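Local structure of PbSGBP-B lipoprotein (Prevotella bryantii B14, 6D2Y) at residues 62-67 with 96-101. The protein probably binds polysaccharides at the cell surface as a magnesium-containing, multidomain beta-sandwich lipoprotein encoded in a polysaccharide utilization locus. Sequence-based numbering, arbitrary orientation.
Sequences STICLV and LIVSVP
An antiparallel strand pair in the N-terminal beta-sandwich domain joins Ile64 and Leu66 to Val98 and Leu96 through reciprocal backbone bonds. Ile64 N donates to Val98 O at 3.0 Å, and Val98 N returns the bond to Ile64 O. Leu66 and Leu96 exchange the same pair of bonds, with Leu96 N reaching Leu66 O at 3.2 Å. Beyond the end of strand 95-99, Val100 N still bonds to Ser62 O (2.8 Å), carrying the pairing into the loop. Strand 63-69 is the middle one of a three-stranded sheet, flanked by 95-99 and 39-45, and the alternation of its side chains separates two environments. Ile64, Leu66, Leu96 and Val98 face the sandwich interior, where strands 74-79 and 111-116 of the other sheet supply Phe79 to Ile64, Ile74 and Ile77 to Leu96, and Met112 and Met114 to Leu66, while Val98 touches Ala84 in a loop. Here the two leucines run alongside each other in the same direction, with Leu66 CB 4.1 Å from Leu96 CB. The opposite face carries Thr63, Cys65, Ile97 and Ser99. With SG anti to the backbone N (chi1 178°), Cys65 lays its sulfur against Ile97 CG1 at 3.6 Å; the other branch of that isoleucine, CG2, meets Thr63 CG2 at 3.6 Å. Thr63 OG1 turns instead to Ser99 OG, a weak hydroxyl-hydroxyl hydrogen bond of 3.3 Å.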
loop_
_atom_site.group_PDB
_atom_site.type_symbol
_atom_site.label_atom_id
_atom_site.label_comp_id
_atom_site.label_asym_id
_atom_site.label_seq_id
_atom_site.Cartn_x
_atom_site.Cartn_y
_atom_site.Cartn_z
ATOM N N SER A 62 -24.877 -15.577 1.186
ATOM C CA SER A 62 -26.201 -14.976 1.202
ATOM C C SER A 62 -27.269 -16.060 1.214
ATOM O O SER A 62 -27.173 -17.058 0.494
ATOM C CB SER A 62 -26.394 -14.066 -0.010
ATOM O OG SER A 62 -25.434 -13.024 -0.023
ATOM N N THR A 63 -28.286 -15.865 2.045
ATOM C CA THR A 63 -29.400 -16.798 2.135
ATOM C C THR A 63 -30.525 -16.309 1.230
ATOM O O THR A 63 -31.045 -15.204 1.420
ATOM C CB THR A 63 -29.880 -16.931 3.581
ATOM O OG1 THR A 63 -28.762 -17.218 4.430
ATOM C CG2 THR A 63 -30.892 -18.055 3.703
ATOM N N ILE A 64 -30.888 -17.125 0.242
ATOM C CA ILE A 64 -31.912 -16.780 -0.734
ATOM C C ILE A 64 -33.044 -17.795 -0.637
ATOM O O ILE A 64 -32.895 -18.880 -0.070
ATOM C CB ILE A 64 -31.350 -16.726 -2.168
ATOM C CG1 ILE A 64 -30.844 -18.107 -2.593
ATOM C CG2 ILE A 64 -30.241 -15.694 -2.268
ATOM C CD1 ILE A 64 -30.293 -18.148 -4.000
ATOM N N CYS A 65 -34.191 -17.428 -1.207
ATOM C CA CYS A 65 -35.378 -18.276 -1.189
ATOM C C CYS A 65 -35.886 -18.461 -2.609
ATOM O O CYS A 65 -36.221 -17.483 -3.285
ATOM C CB CYS A 65 -36.476 -17.681 -0.305
ATOM S SG CYS A 65 -37.993 -18.660 -0.297
ATOM N N LEU A 66 -35.950 -19.714 -3.052
ATOM C CA LEU A 66 -36.465 -20.038 -4.374
ATOM C C LEU A 66 -37.986 -20.064 -4.351
ATOM O O LEU A 66 -38.600 -20.512 -3.379
ATOM C CB LEU A 66 -35.928 -21.392 -4.840
ATOM C CG LEU A 66 -34.531 -21.492 -5.465
ATOM C CD1 LEU A 66 -33.463 -20.785 -4.652
ATOM C CD2 LEU A 66 -34.157 -22.950 -5.639
ATOM N N VAL A 67 -38.597 -19.581 -5.428
ATOM C CA VAL A 67 -40.049 -19.554 -5.555
ATOM C C VAL A 67 -40.396 -20.284 -6.847
ATOM O O VAL A 67 -40.304 -19.716 -7.940
ATOM C CB VAL A 67 -40.615 -18.129 -5.542
ATOM C CG1 VAL A 67 -42.099 -18.142 -5.880
ATOM C CG2 VAL A 67 -40.389 -17.493 -4.179
ATOM N N LEU A 96 -37.933 -23.013 -1.461
ATOM C CA LEU A 96 -36.694 -23.626 -1.004
ATOM C C LEU A 96 -35.750 -22.510 -0.584
ATOM O O LEU A 96 -35.488 -21.589 -1.367
ATOM C CB LEU A 96 -36.054 -24.495 -2.097
ATOM C CG LEU A 96 -34.816 -25.335 -1.753
ATOM C CD1 LEU A 96 -34.713 -26.514 -2.699
ATOM C CD2 LEU A 96 -33.528 -24.530 -1.806
ATOM N N ILE A 97 -35.243 -22.595 0.643
ATOM C CA ILE A 97 -34.333 -21.601 1.199
ATOM C C ILE A 97 -32.961 -22.247 1.328
ATOM O O ILE A 97 -32.799 -23.246 2.040
ATOM C CB ILE A 97 -34.839 -21.060 2.546
ATOM C CG1 ILE A 97 -36.173 -20.340 2.355
ATOM C CG2 ILE A 97 -33.812 -20.122 3.171
ATOM C CD1 ILE A 97 -36.810 -19.871 3.647
ATOM N N VAL A 98 -31.980 -21.691 0.619
ATOM C CA VAL A 98 -30.616 -22.201 0.599
ATOM C C VAL A 98 -29.658 -21.018 0.624
ATOM O O VAL A 98 -29.967 -19.931 0.128
ATOM C CB VAL A 98 -30.367 -23.100 -0.638
ATOM C CG1 VAL A 98 -30.492 -22.299 -1.930
ATOM C CG2 VAL A 98 -29.010 -23.791 -0.557
ATOM N N SER A 99 -28.493 -21.228 1.223
ATOM C CA SER A 99 -27.457 -20.206 1.287
ATOM C C SER A 99 -26.376 -20.496 0.255
ATOM O O SER A 99 -25.976 -21.650 0.062
ATOM C CB SER A 99 -26.843 -20.128 2.686
ATOM O OG SER A 99 -27.829 -20.335 3.683
ATOM N N VAL A 100 -25.911 -19.444 -0.409
ATOM C CA VAL A 100 -24.852 -19.585 -1.414
ATOM C C VAL A 100 -23.568 -20.034 -0.724
ATOM O O VAL A 100 -23.215 -19.483 0.334
ATOM C CB VAL A 100 -24.646 -18.263 -2.155
ATOM C CG1 VAL A 100 -23.699 -18.444 -3.333
ATOM C CG2 VAL A 100 -25.982 -17.706 -2.631
ATOM N N PRO A 101 -22.854 -21.025 -1.259
ATOM C CA PRO A 101 -21.603 -21.459 -0.629
ATOM C C PRO A 101 -20.599 -20.320 -0.526
ATOM O O PRO A 101 -20.658 -19.329 -1.257
ATOM C CB PRO A 101 -21.099 -22.564 -1.566
ATOM C CG PRO A 101 -22.327 -23.075 -2.233
ATOM C CD PRO A 101 -23.223 -21.881 -2.401
#